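Local structure of tubulin-specific chaperone (Trypanosoma brucei, 4B6W) at residues Q46-D51 and V77-D82; V2-L7 and V16-Y21; L7-S12 and T36-P41. The protein is the ubiquitin-like domain of tubulin-binding cofactor B, a chaperone that probably binds alpha-tubulin and microtubule plus ends. One frame throughout, in Å; residues are numbered along the deposited sequence.

Contact 1 of 3, residues Q46-D51 and V77-D82; sequences QLQLID and VIHVVD
V77 faces I50 where strand 45-50 ends, and two backbone bonds join them, with V77 N 2.8 Å from I50 O. Their side chains lie together on the partly exposed face of the sheet, which also carries Q46, Q48, H79 and V81. One residue on, I78 turns to the buried face and reaches two leucines with its two branches. Its CG2 touches CD2 of L47 at 3.8 Å, while CG1 meets CD1 of L49 at 4.0 Å.

The domain is a ubiquitin-like beta-grasp, and strand 77-82 runs through the middle of its sheet. It lies antiparallel to 45-50 on one side and parallel to 2-9 on the other, where I78 bonds through its backbone to S6 and T8.

H79 returns to the partly exposed face opposite Q48. The pair is bonded almost straight in both directions, H79 N lying 2.9 Å from Q48 O with 173° at the hydrogen. OE1 of Q48 approaches CD2 of H79 to 3.1 Å, obliquely, with the amide plane 77° from the ring. NE2 of Q48 is hydrogen-bonded to T56 OG1 and ND1 of H79 to T8 OG1, which should limit the rotation of both groups. I50 holds CG1 anti to its carbonyl carbon (chi1 -54°), which carries CD1 alongside H79, 3.7 Å from CB of that residue.

V80 turns to the buried face with I78, L47 and L49, its CG2 3.7 Å from CD2 of L47, and the two side chains point the same way toward helix 27-35, V80 on V34 and L47 on I27 and I30. V81 closes the pairing with two backbone bonds to Q46.

Contact 2 of 3, residues V2-L7 and V16-Y21; sequences VVKVSL and VPEKRY
The Y21 side chain runs past V3, V5 and L7, which point to the same side of strand 2-9. It starts with CB, a loose 4.5 Å from CG2 of V3. From there CG stands anti to the carbonyl carbon (chi1 -65°), and the ring extends along strand 2-9 toward L7. CD2 meets CG2 of V5 at 3.8 Å and CE2 is only slightly farther from it; the methyl comes in at the ring edge, near its plane, and the two side chains cross at about a right angle. At the tip, OH lies 4.0 Å from CD1 of L7 and is hydrogen-bonded to OD1 of N33 on helix 27-35. K19 NZ, which is also hydrogen-bonded to NE2 of H37, donates to the same OD1; its chain leads away from the strands after its CG has touched L7.

The two segments form the opening hairpin of the ubiquitin-like beta-grasp, with strand 15-22 at the outer edge of the sheet. V3 with Y21 and V5 with K19 are hydrogen-bonded pairs, V3 N lying 2.9 Å from Y21 O, although the bond from K19 N to V5 O is bent and weak. Between V5 and L7 the register slips by one residue: a beta bulge, with P17 and E18 on the outer strand opposite S6. Regular pairing resumes with V16, whose N lies 2.7 Å from L7 O. On the other, solvent-facing side of the hairpin, CD of K4 rests 3.7 Å from CG of E18. Their charged ends stop short of a salt bridge, with K4 NZ 4.1 Å from E18 OE2; K4 NZ also has a long, weak ion pair with E75.

Contact 3 of 3, residues L7-S12 and T36-P41; sequences LTHSAS and THFATP
The end of the first beta-grasp strand, with the type I turn H9-S12 that follows it, packs here against the loop leaving helix 27-35. The heart of the contact is an offset stack between H9 and F38, ring centroids 4.9 Å apart and planes only 17° from parallel. The two side chains slide past each other in opposite directions, and each sets its CB over the face of the other's ring. CB of H9 stands 3.8 Å from the centroid of the F38 ring, and CB of F38 4.1 Å from the centroid of the H9 ring, a reciprocal pair of CH-pi contacts. The far face of the imidazole is approached by A11 N from the turn; CB of H37 lies above the far face of the phenyl, toward its rim.

The outer rim of the F38 ring meets the strand. CE2 is 3.8 Å from CB of L7 and 3.6 Å from the backbone O of T8, while L7 O comes up in the plane at the ring's edge. Further out, CD1 of L7 touches CD2 of H37.

With CG anti to the backbone N (chi1 -172°), the H9 ring reaches T40. NE2 of H9 donates to OG1 of T40 at 3.2 Å, a bent bond (139° at the hydrogen) that comes in tilted from the ring plane. On the other side of the ring, ND1 is hydrogen-bonded to OG of S12 at 3.2 Å. Both imidazole nitrogens thus have partners, which should lock the ring's rotation, and D82, hydrogen-bonded to T40 and weakly to NE2, would probably favour a positively charged H9.

Overall arrangement
All three contacts reach one sheet: contacts 1 and 2 each pair two of its strands, and contact 3 ties the end of strand 2-9 to the loop after helix 27-35. Contact 1 lies nearest the middle of the domain, while contact 2, at the edge strand, leaves E18 and R20 exposed. Contact 3 is smaller but largely buried, and relies on ring stacking where the others rely on backbone bonds. Strand 2-9 serves contacts 2 and 3, which share L7. Contact 1 is joined to contact 2 by the neighbouring strands 2-9 and 77-82, and contact 3 to contact 1 by H79-T8 and to contact 2 by K19-H37.

Contact 1 of 3, residues Q46-D51 and V77-D82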
loop_
_atom_site.group_PDB
_atom_site.type_symbol
_atom_site.label_atom_id
_atom_site.label_comp_id
_atom_site.label_asym_id
_atom_site.label_seq_id
_atom_site.Cartn_x
_atom_site.Cartn_y
_atom_site.Cartn_z
ATOM N N GLN A 46 7.142 -4.306 0.985
ATOM C CA GLN A 46 7.003 -3.665 -0.308
ATOM C C GLN A 46 5.525 -3.433 -0.530
ATOM O O GLN A 46 4.718 -4.271 -0.168
ATOM C CB GLN A 46 7.563 -4.558 -1.402
ATOM C CG GLN A 46 9.056 -4.680 -1.328
ATOM C CD GLN A 46 9.685 -5.449 -2.483
ATOM O OE1 GLN A 46 10.891 -5.675 -2.464
ATOM N NE2 GLN A 46 8.891 -5.872 -3.464
ATOM N N LEU A 47 5.183 -2.272 -1.095
ATOM C CA LEU A 47 3.807 -1.924 -1.499
ATOM C C LEU A 47 3.621 -2.066 -3.032
ATOM O O LEU A 47 4.290 -1.406 -3.818
ATOM C CB LEU A 47 3.433 -0.505 -1.019
ATOM C CG LEU A 47 3.412 -0.184 0.515
ATOM C CD1 LEU A 47 2.895 1.245 0.760
ATOM C CD2 LEU A 47 2.632 -1.200 1.406
ATOM N N GLN A 48 2.726 -2.978 -3.421
ATOM C CA GLN A 48 2.316 -3.211 -4.800
ATOM C C GLN A 48 1.001 -2.434 -5.046
ATOM O O GLN A 48 0.056 -2.596 -4.289
ATOM C CB GLN A 48 2.071 -4.728 -4.992
ATOM C CG GLN A 48 1.627 -5.138 -6.398
ATOM C CD GLN A 48 1.264 -6.595 -6.497
ATOM O OE1 GLN A 48 1.331 -7.343 -5.524
ATOM N NE2 GLN A 48 0.850 -7.010 -7.685
ATOM N N LEU A 49 0.934 -1.610 -6.083
ATOM C CA LEU A 49 -0.281 -0.847 -6.371
ATOM C C LEU A 49 -0.977 -1.605 -7.486
ATOM O O LEU A 49 -0.388 -1.860 -8.546
ATOM C CB LEU A 49 0.019 0.609 -6.793
ATOM C CG LEU A 49 -1.203 1.542 -6.969
ATOM C CD1 LEU A 49 -1.971 1.712 -5.661
ATOM C CD2 LEU A 49 -0.839 2.907 -7.614
ATOM N N ILE A 50 -2.215 -2.026 -7.203
ATOM C CA ILE A 50 -3.046 -2.735 -8.152
ATOM C C ILE A 50 -4.239 -1.842 -8.461
ATOM O O ILE A 50 -4.829 -1.268 -7.577
ATOM C CB ILE A 50 -3.523 -4.079 -7.575
ATOM C CG1 ILE A 50 -2.325 -4.927 -7.096
ATOM C CG2 ILE A 50 -4.337 -4.873 -8.624
ATOM C CD1 ILE A 50 -2.674 -5.984 -6.004
ATOM N N ASP A 51 -4.605 -1.692 -9.719
ATOM C CA ASP A 51 -5.831 -0.959 -9.994
ATOM C C ASP A 51 -7.086 -1.802 -9.710
ATOM O O ASP A 51 -7.017 -2.965 -9.297
ATOM C CB ASP A 51 -5.809 -0.368 -11.409
ATOM C CG ASP A 51 -6.256 -1.337 -12.479
ATOM O OD1 ASP A 51 -6.465 -2.523 -12.157
ATOM O OD2 ASP A 51 -6.407 -0.888 -13.650
ATOM N N VAL A 77 -5.913 -0.878 -5.048
ATOM C CA VAL A 77 -5.598 -1.781 -3.955
ATOM C C VAL A 77 -4.121 -1.688 -3.683
ATOM O O VAL A 77 -3.285 -1.802 -4.600
ATOM C CB VAL A 77 -5.994 -3.244 -4.302
ATOM C CG1 VAL A 77 -5.556 -4.215 -3.224
ATOM C CG2 VAL A 77 -7.500 -3.348 -4.535
ATOM N N ILE A 78 -3.776 -1.414 -2.431
ATOM C CA ILE A 78 -2.376 -1.451 -2.052
ATOM C C ILE A 78 -2.178 -2.819 -1.409
ATOM O O ILE A 78 -2.805 -3.117 -0.367
ATOM C CB ILE A 78 -2.005 -0.348 -1.057
ATOM C CG1 ILE A 78 -1.955 1.029 -1.734
ATOM C CG2 ILE A 78 -0.637 -0.636 -0.444
ATOM C CD1 ILE A 78 -1.694 2.174 -0.791
ATOM N N HIS A 79 -1.341 -3.655 -2.040
ATOM C CA HIS A 79 -1.065 -5.010 -1.554
ATOM C C HIS A 79 0.276 -5.004 -0.843
ATOM O O HIS A 79 1.278 -4.544 -1.389
ATOM C CB HIS A 79 -1.085 -6.004 -2.710
ATOM C CG HIS A 79 -0.714 -7.400 -2.325
ATOM N ND1 HIS A 79 -1.488 -8.174 -1.482
ATOM C CD2 HIS A 79 0.339 -8.179 -2.695
ATOM C CE1 HIS A 79 -0.930 -9.366 -1.350
ATOM N NE2 HIS A 79 0.178 -9.398 -2.075
ATOM N N VAL A 80 0.285 -5.486 0.395
ATOM C CA VAL A 80 1.497 -5.476 1.209
ATOM C C VAL A 80 2.263 -6.814 1.096
ATOM O O VAL A 80 1.774 -7.854 1.542
ATOM C CB VAL A 80 1.144 -5.154 2.692
ATOM C CG1 VAL A 80 2.383 -5.114 3.556
ATOM C CG2 VAL A 80 0.363 -3.835 2.763
ATOM N N VAL A 81 3.454 -6.781 0.497
ATOM C CA VAL A 81 4.261 -7.966 0.388
ATOM C C VAL A 81 5.199 -8.026 1.595
ATOM O O VAL A 81 5.927 -7.093 1.869
ATOM C CB VAL A 81 5.041 -8.029 -0.944
ATOM C CG1 VAL A 81 5.704 -9.404 -1.084
ATOM C CG2 VAL A 81 4.119 -7.752 -2.116
ATOM N N ASP A 82 5.127 -9.129 2.326
ATOM C CA ASP A 82 5.809 -9.305 3.591
ATOM C C ASP A 82 7.127 -10.031 3.344
ATOM O O ASP A 82 7.127 -11.197 2.916
ATOM C CB ASP A 82 4.932 -10.113 4.553
ATOM C CG ASP A 82 5.477 -10.131 5.989
ATOM O OD1 ASP A 82 6.661 -10.425 6.168
ATOM O OD2 ASP A 82 4.723 -9.843 6.950
#

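Contact 2 of 3, residues V2-L7 and V16-Y21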
loop_
_atom_site.group_PDB
_atom_site.type_symbol
_atom_site.label_atom_id
_atom_site.label_comp_id
_atom_site.label_asym_id
_atom_site.label_seq_id
_atom_site.Cartn_x
_atom_site.Cartn_y
_atom_site.Cartn_z
ATOM N N VAL A 2 -7.110 13.290 -2.312
ATOM C CA VAL A 2 -7.082 12.128 -1.401
ATOM C C VAL A 2 -7.744 10.926 -2.084
ATOM O O VAL A 2 -8.698 11.108 -2.827
ATOM C CB VAL A 2 -7.845 12.415 -0.066
ATOM C CG1 VAL A 2 -8.111 11.111 0.728
ATOM C CG2 VAL A 2 -7.082 13.420 0.819
ATOM N N VAL A 3 -7.269 9.709 -1.817
ATOM C CA VAL A 3 -7.835 8.484 -2.401
ATOM C C VAL A 3 -8.367 7.506 -1.366
ATOM O O VAL A 3 -7.869 7.438 -0.251
ATOM C CB VAL A 3 -6.805 7.721 -3.293
ATOM C CG1 VAL A 3 -6.621 8.459 -4.634
ATOM C CG2 VAL A 3 -5.463 7.517 -2.565
ATOM N N LYS A 4 -9.400 6.773 -1.759
ATOM C CA LYS A 4 -9.940 5.657 -1.004
ATOM C C LYS A 4 -9.391 4.375 -1.617
ATOM O O LYS A 4 -9.658 4.102 -2.785
ATOM C CB LYS A 4 -11.475 5.640 -1.102
ATOM C CG LYS A 4 -12.154 4.617 -0.193
ATOM C CD LYS A 4 -13.690 4.650 -0.348
ATOM C CE LYS A 4 -14.148 3.787 -1.509
ATOM N NZ LYS A 4 -15.431 3.105 -1.223
ATOM N N VAL A 5 -8.622 3.597 -0.846
ATOM C CA VAL A 5 -8.084 2.318 -1.320
ATOM C C VAL A 5 -8.376 1.194 -0.316
ATOM O O VAL A 5 -8.820 1.436 0.802
ATOM C CB VAL A 5 -6.548 2.416 -1.604
ATOM C CG1 VAL A 5 -6.302 3.457 -2.625
ATOM C CG2 VAL A 5 -5.740 2.758 -0.329
ATOM N N SER A 6 -8.150 -0.050 -0.724
ATOM C CA SER A 6 -8.177 -1.143 0.244
ATOM C C SER A 6 -6.780 -1.730 0.441
ATOM O O SER A 6 -5.886 -1.503 -0.337
ATOM C CB SER A 6 -9.206 -2.224 -0.129
ATOM O OG SER A 6 -9.117 -2.569 -1.484
ATOM N N LEU A 7 -6.587 -2.469 1.517
ATOM C CA LEU A 7 -5.285 -3.046 1.799
ATOM C C LEU A 7 -5.463 -4.532 1.896
ATOM O O LEU A 7 -6.404 -5.015 2.565
ATOM C CB LEU A 7 -4.710 -2.542 3.107
ATOM C CG LEU A 7 -4.483 -1.061 3.337
ATOM C CD1 LEU A 7 -4.006 -0.832 4.786
ATOM C CD2 LEU A 7 -3.479 -0.534 2.346
ATOM N N VAL A 16 -8.152 -4.767 4.662
ATOM C CA VAL A 16 -8.740 -3.515 5.168
ATOM C C VAL A 16 -9.518 -2.846 4.013
ATOM O O VAL A 16 -8.928 -2.384 3.048
ATOM C CB VAL A 16 -7.670 -2.571 5.736
ATOM C CG1 VAL A 16 -8.317 -1.288 6.318
ATOM C CG2 VAL A 16 -6.820 -3.303 6.782
ATOM N N PRO A 17 -10.861 -2.807 4.106
ATOM C CA PRO A 17 -11.666 -2.479 2.922
ATOM C C PRO A 17 -11.676 -1.034 2.475
ATOM O O PRO A 17 -11.903 -0.787 1.279
ATOM C CB PRO A 17 -13.074 -2.884 3.333
ATOM C CG PRO A 17 -12.873 -3.767 4.544
ATOM C CD PRO A 17 -11.714 -3.194 5.229
ATOM N N GLU A 18 -11.443 -0.097 3.391
ATOM C CA GLU A 18 -11.531 1.317 3.072
ATOM C C GLU A 18 -10.412 2.044 3.764
ATOM O O GLU A 18 -10.335 2.009 4.977
ATOM C CB GLU A 18 -12.832 1.879 3.625
ATOM C CG GLU A 18 -13.821 2.372 2.618
ATOM C CD GLU A 18 -14.660 3.514 3.150
ATOM O OE1 GLU A 18 -14.101 4.439 3.794
ATOM O OE2 GLU A 18 -15.868 3.501 2.877
ATOM N N LYS A 19 -9.558 2.726 3.032
ATOM C CA LYS A 19 -8.520 3.543 3.665
ATOM C C LYS A 19 -8.358 4.799 2.867
ATOM O O LYS A 19 -8.382 4.756 1.649
ATOM C CB LYS A 19 -7.179 2.812 3.721
ATOM C CG LYS A 19 -7.160 1.648 4.703
ATOM C CD LYS A 19 -7.149 2.121 6.175
ATOM C CE LYS A 19 -5.778 2.681 6.584
ATOM N NZ LYS A 19 -5.781 3.180 7.994
ATOM N N ARG A 20 -8.213 5.922 3.551
ATOM C CA ARG A 20 -8.001 7.188 2.868
ATOM C C ARG A 20 -6.583 7.663 3.120
ATOM O O ARG A 20 -6.162 7.778 4.276
ATOM C CB ARG A 20 -8.974 8.244 3.367
ATOM C CG ARG A 20 -10.420 7.919 3.106
ATOM C CD ARG A 20 -11.294 9.191 3.058
ATOM N NE ARG A 20 -11.985 9.146 1.780
ATOM C CZ ARG A 20 -11.954 10.059 0.824
ATOM N NH1 ARG A 20 -11.339 11.214 0.963
ATOM N NH2 ARG A 20 -12.613 9.818 -0.284
ATOM N N TYR A 21 -5.876 7.926 2.024
ATOM C CA TYR A 21 -4.536 8.544 2.015
ATOM C C TYR A 21 -4.490 9.795 1.143
ATOM O O TYR A 21 -5.172 9.887 0.116
ATOM C CB TYR A 21 -3.525 7.554 1.485
ATOM C CG TYR A 21 -3.374 6.358 2.396
ATOM C CD1 TYR A 21 -2.822 6.496 3.683
ATOM C CD2 TYR A 21 -3.797 5.102 1.998
ATOM C CE1 TYR A 21 -2.668 5.401 4.529
ATOM C CE2 TYR A 21 -3.647 4.006 2.839
ATOM C CZ TYR A 21 -3.090 4.148 4.096
ATOM O OH TYR A 21 -2.960 3.032 4.921
#

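Contact 3 of 3, residues L7-S12 and T36-P41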
loop_
_atom_site.group_PDB
_atom_site.type_symbol
_atom_site.label_atom_id
_atom_site.label_comp_id
_atom_site.label_asym_id
_atom_site.label_seq_id
_atom_site.Cartn_x
_atom_site.Cartn_y
_atom_site.Cartn_z
ATOM N N LEU A 7 -6.587 -2.469 1.517
ATOM C CA LEU A 7 -5.285 -3.046 1.799
ATOM C C LEU A 7 -5.463 -4.532 1.896
ATOM O O LEU A 7 -6.404 -5.015 2.565
ATOM C CB LEU A 7 -4.710 -2.542 3.107
ATOM C CG LEU A 7 -4.483 -1.061 3.337
ATOM C CD1 LEU A 7 -4.006 -0.832 4.786
ATOM C CD2 LEU A 7 -3.479 -0.534 2.346
ATOM N N THR A 8 -4.547 -5.229 1.228
ATOM C CA THR A 8 -4.402 -6.662 1.304
ATOM C C THR A 8 -2.971 -6.969 1.792
ATOM O O THR A 8 -2.122 -6.092 1.821
ATOM C CB THR A 8 -4.658 -7.311 -0.062
ATOM O OG1 THR A 8 -3.724 -6.779 -1.018
ATOM C CG2 THR A 8 -6.082 -7.035 -0.540
ATOM N N HIS A 9 -2.725 -8.222 2.165
ATOM C CA HIS A 9 -1.468 -8.613 2.790
ATOM C C HIS A 9 -1.017 -9.966 2.279
ATOM O O HIS A 9 -1.750 -10.910 2.400
ATOM C CB HIS A 9 -1.658 -8.685 4.316
ATOM C CG HIS A 9 -0.376 -8.892 5.061
ATOM N ND1 HIS A 9 -0.216 -9.874 6.019
ATOM C CD2 HIS A 9 0.817 -8.250 4.976
ATOM C CE1 HIS A 9 1.021 -9.821 6.487
ATOM N NE2 HIS A 9 1.674 -8.857 5.857
ATOM N N SER A 10 0.206 -10.060 1.765
ATOM C CA SER A 10 0.722 -11.302 1.161
ATOM C C SER A 10 0.847 -12.505 2.101
ATOM O O SER A 10 0.991 -13.637 1.624
ATOM C CB SER A 10 2.087 -11.062 0.499
ATOM O OG SER A 10 3.138 -10.938 1.438
ATOM N N ALA A 11 0.802 -12.268 3.417
ATOM C CA ALA A 11 1.029 -13.300 4.418
ATOM C C ALA A 11 -0.171 -13.494 5.305
ATOM O O ALA A 11 -0.050 -14.101 6.348
ATOM C CB ALA A 11 2.217 -12.942 5.261
ATOM N N SER A 12 -1.343 -13.012 4.913
ATOM C CA SER A 12 -2.539 -13.268 5.718
ATOM C C SER A 12 -3.811 -13.193 4.908
ATOM O O SER A 12 -3.822 -12.788 3.739
ATOM C CB SER A 12 -2.625 -12.299 6.932
ATOM O OG SER A 12 -3.139 -11.016 6.609
ATOM N N THR A 36 -0.222 -0.351 11.515
ATOM C CA THR A 36 -1.336 -0.382 12.494
ATOM C C THR A 36 -2.352 -1.527 12.199
ATOM O O THR A 36 -3.026 -2.006 13.099
ATOM C CB THR A 36 -2.034 1.019 12.663
ATOM O OG1 THR A 36 -2.799 1.358 11.515
ATOM C CG2 THR A 36 -0.997 2.111 12.863
ATOM N N HIS A 37 -2.409 -1.988 10.954
ATOM C CA HIS A 37 -3.300 -3.085 10.570
ATOM C C HIS A 37 -2.618 -4.452 10.460
ATOM O O HIS A 37 -3.163 -5.433 10.913
ATOM C CB HIS A 37 -3.987 -2.770 9.227
ATOM C CG HIS A 37 -4.779 -1.495 9.237
ATOM N ND1 HIS A 37 -5.983 -1.372 9.896
ATOM C CD2 HIS A 37 -4.521 -0.285 8.691
ATOM C CE1 HIS A 37 -6.441 -0.143 9.732
ATOM N NE2 HIS A 37 -5.575 0.536 9.001
ATOM N N PHE A 38 -1.449 -4.519 9.841
ATOM C CA PHE A 38 -0.820 -5.815 9.583
ATOM C C PHE A 38 0.397 -6.148 10.461
ATOM O O PHE A 38 0.612 -7.334 10.800
ATOM C CB PHE A 38 -0.520 -5.979 8.094
ATOM C CG PHE A 38 -1.757 -5.898 7.227
ATOM C CD1 PHE A 38 -2.950 -6.507 7.606
ATOM C CD2 PHE A 38 -1.741 -5.222 6.052
ATOM C CE1 PHE A 38 -4.113 -6.407 6.791
ATOM C CE2 PHE A 38 -2.887 -5.151 5.258
ATOM C CZ PHE A 38 -4.065 -5.755 5.646
ATOM N N ALA A 39 1.156 -5.134 10.861
ATOM C CA ALA A 39 2.200 -5.310 11.881
ATOM C C ALA A 39 3.426 -6.052 11.356
ATOM O O ALA A 39 4.113 -6.692 12.126
ATOM C CB ALA A 39 1.639 -6.013 13.166
ATOM N N THR A 40 3.655 -5.977 10.039
ATOM C CA THR A 40 4.963 -6.244 9.429
ATOM C C THR A 40 5.771 -4.991 9.693
ATOM O O THR A 40 5.261 -3.901 9.438
ATOM C CB THR A 40 4.880 -6.394 7.866
ATOM O OG1 THR A 40 3.951 -7.422 7.515
ATOM C CG2 THR A 40 6.262 -6.748 7.261
ATOM N N PRO A 41 7.020 -5.120 10.188
ATOM C CA PRO A 41 7.841 -3.906 10.206
ATOM C C PRO A 41 7.950 -3.292 8.799
ATOM O O PRO A 41 8.137 -4.009 7.838
ATOM C CB PRO A 41 9.211 -4.389 10.688
ATOM C CG PRO A 41 8.973 -5.714 11.313
ATOM C CD PRO A 41 7.770 -6.307 10.636
#